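Local coordinates for protein scribble homolog (Homo sapiens, PDB 6EEY) that is a cell-polarity scaffold whose fourth PDZ domain, the part crystallised, probably binds C-terminal peptide ligands such as that of the alpha1D-adrenergic receptor, at residues 74-77 against 78-82. The protein carries 1 engineered substitution. Residues are numbered along the deposited sequence; the frame is centred on the assembly and turned at random.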
ATOM      1  N   LEU A  74     -11.389  -1.128   0.731  1.00  7.01           N
ATOM      2  CA  LEU A  74     -11.190   0.018   1.596  1.00  6.74           C
ATOM      3  C   LEU A  74     -11.167   1.291   0.770  1.00  5.69           C
ATOM      4  O   LEU A  74     -10.747   1.293  -0.386  1.00  7.61           O
ATOM      5  CB  LEU A  74      -9.872  -0.076   2.358  1.00  6.64           C
ATOM      6  CG  LEU A  74      -9.792  -1.203   3.384  1.00  7.47           C
ATOM      7  CD1 LEU A  74      -8.518  -1.106   4.209  1.00  9.78           C
ATOM      8  CD2 LEU A  74     -10.999  -1.208   4.312  1.00 11.04           C
ATOM      9  N   THR A  75     -11.615   2.382   1.366  1.00  5.95           N
ATOM     10  CA  THR A  75     -11.433   3.657   0.704  1.00  6.70           C
ATOM     11  C   THR A  75      -9.951   4.013   0.689  1.00  5.44           C
ATOM     12  O   THR A  75      -9.145   3.520   1.489  1.00  5.84           O
ATOM     13  CB  THR A  75     -12.191   4.783   1.404  1.00  6.94           C
ATOM     14  OG1 THR A  75     -11.669   4.954   2.723  1.00  7.33           O
ATOM     15  CG2 THR A  75     -13.672   4.503   1.462  1.00  9.80           C
ATOM     16  N   HIS A  76      -9.609   4.913  -0.216  1.00  6.14           N
ATOM     17  CA  HIS A  76      -8.251   5.410  -0.292  1.00  6.66           C
ATOM     18  C   HIS A  76      -7.789   5.932   1.055  1.00  6.16           C
ATOM     19  O   HIS A  76      -6.671   5.643   1.497  1.00  6.41           O
ATOM     20  CB  HIS A  76      -8.214   6.515  -1.336  1.00  6.56           C
ATOM     21  CG  HIS A  76      -6.879   7.133  -1.491  1.00  7.12           C
ATOM     22  ND1 HIS A  76      -5.887   6.563  -2.252  1.00  8.63           N
ATOM     23  CD2 HIS A  76      -6.344   8.236  -0.929  1.00  7.20           C
ATOM     24  CE1 HIS A  76      -4.804   7.317  -2.186  1.00  9.55           C
ATOM     25  NE2 HIS A  76      -5.050   8.329  -1.379  1.00  7.27           N
ATOM     26  N   GLY A  77      -8.637   6.704   1.729  1.00  6.35           N
ATOM     27  CA  GLY A  77      -8.243   7.297   2.990  1.00  6.85           C
ATOM     28  C   GLY A  77      -8.000   6.265   4.066  1.00  7.36           C
ATOM     29  O   GLY A  77      -7.128   6.438   4.916  1.00  6.63           O
ATOM     30  N   GLU A  78      -8.779   5.186   4.063  1.00  5.55           N
ATOM     31  CA  GLU A  78      -8.569   4.136   5.044  1.00  5.87           C
ATOM     32  C   GLU A  78      -7.275   3.382   4.774  1.00  5.47           C
ATOM     33  O   GLU A  78      -6.571   2.966   5.707  1.00  5.74           O
ATOM     34  CB  GLU A  78      -9.726   3.158   5.014  1.00  6.13           C
ATOM     35  CG  GLU A  78     -10.995   3.679   5.621  1.00  7.23           C
ATOM     36  CD  GLU A  78     -12.173   2.780   5.315  1.00  8.95           C
ATOM     37  OE1 GLU A  78     -12.598   2.735   4.137  1.00  8.82           O
ATOM     38  OE2 GLU A  78     -12.638   2.085   6.242  1.00  9.31           O
ATOM     39  N   ALA A  79      -6.947   3.180   3.507  1.00  5.13           N
ATOM     40  CA  ALA A  79      -5.679   2.539   3.178  1.00  5.28           C
ATOM     41  C   ALA A  79      -4.515   3.424   3.568  1.00  5.29           C
ATOM     42  O   ALA A  79      -3.528   2.953   4.136  1.00  5.36           O
ATOM     43  CB  ALA A  79      -5.645   2.213   1.691  1.00  5.71           C
ATOM     44  N   VAL A  80      -4.616   4.718   3.303  1.00  4.99           N
ATOM     45  CA  VAL A  80      -3.577   5.643   3.740  1.00  6.54           C
ATOM     46  C   VAL A  80      -3.429   5.614   5.251  1.00  7.16           C
ATOM     47  O   VAL A  80      -2.311   5.654   5.780  1.00  7.84           O
ATOM     48  CB  VAL A  80      -3.875   7.051   3.209  1.00  7.55           C
ATOM     49  CG1 VAL A  80      -2.966   8.064   3.875  1.00 10.16           C
ATOM     50  CG2 VAL A  80      -3.678   7.082   1.712  1.00  9.08           C
ATOM     51  N   GLN A  81      -4.539   5.554   5.981  1.00  6.19           N
ATOM     52  CA  GLN A  81      -4.451   5.471   7.428  1.00  6.59           C
ATOM     53  C   GLN A  81      -3.724   4.212   7.878  1.00  5.52           C
ATOM     54  O   GLN A  81      -2.931   4.261   8.820  1.00  6.18           O
ATOM     55  CB  GLN A  81      -5.844   5.547   8.043  1.00  7.99           C
ATOM     56  CG  GLN A  81      -5.830   5.375   9.557  1.00 12.39           C
ATOM     57  CD  GLN A  81      -4.939   6.388  10.255  1.00 18.43           C
ATOM     58  OE1 GLN A  81      -5.125   7.595  10.107  1.00 18.65           O
ATOM     59  NE2 GLN A  81      -3.954   5.898  11.014  1.00 18.60           N
ATOM     60  N   LEU A  82      -3.976   3.075   7.234  1.00  5.13           N
ATOM     61  CA  LEU A  82      -3.221   1.874   7.570  1.00  4.64           C
ATOM     62  C   LEU A  82      -1.736   2.099   7.345  1.00  4.00           C
ATOM     63  O   LEU A  82      -0.911   1.639   8.132  1.00  4.50           O
ATOM     64  CB  LEU A  82      -3.720   0.672   6.779  1.00  5.40           C
ATOM     65  CG  LEU A  82      -4.980   0.022   7.341  1.00  5.88           C
ATOM     66  CD1 LEU A  82      -5.574  -0.914   6.318  1.00  8.13           C
ATOM     67  CD2 LEU A  82      -4.678  -0.727   8.630  1.00 12.18           C
TER
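T75 and E78 grip each other reciprocally at the start of helix 76-83. With CG beside its own backbone N, the extended side chain of E78 reaches back past the start of the helix, and its OE1 accepts twice: from T75 N at 3.0 Å, in a nearly straight bond, and from T75 OG1 at 2.8 Å. The hydroxyl meets the anti lone pair of OE1, away from OE2, whereas the backbone N-H arrives on the same anti side but 30° out of the carboxylate plane. In return OG1 accepts from E78 N at 3.2 Å, a position it gains by standing between the backbone N and the carbonyl carbon of T75 (chi1 63°). With T75 as N-cap, this exchange is a capping box, and it opens the helix that, in the PDZ fold, flanks the peptide-binding groove together with strand 19-23. H76, the first residue of this helix, probably meets the Ser/Thr hydroxyl of a ligand, as in class I PDZ domains; H76 and A79 both touch I21 of that strand. One turn on, V80 lays CG2 over a face of the H76 imidazole, 4.0 Å from the centroid and 28° off the ring normal, a CH-pi contact nearest to NE2. The backbone continues the turn with V80 N donating to H76 O. On the flank beside E78, L74 CD1 makes an apolar methyl-to-methyl contact with L82 CD1 at 3.6 Å.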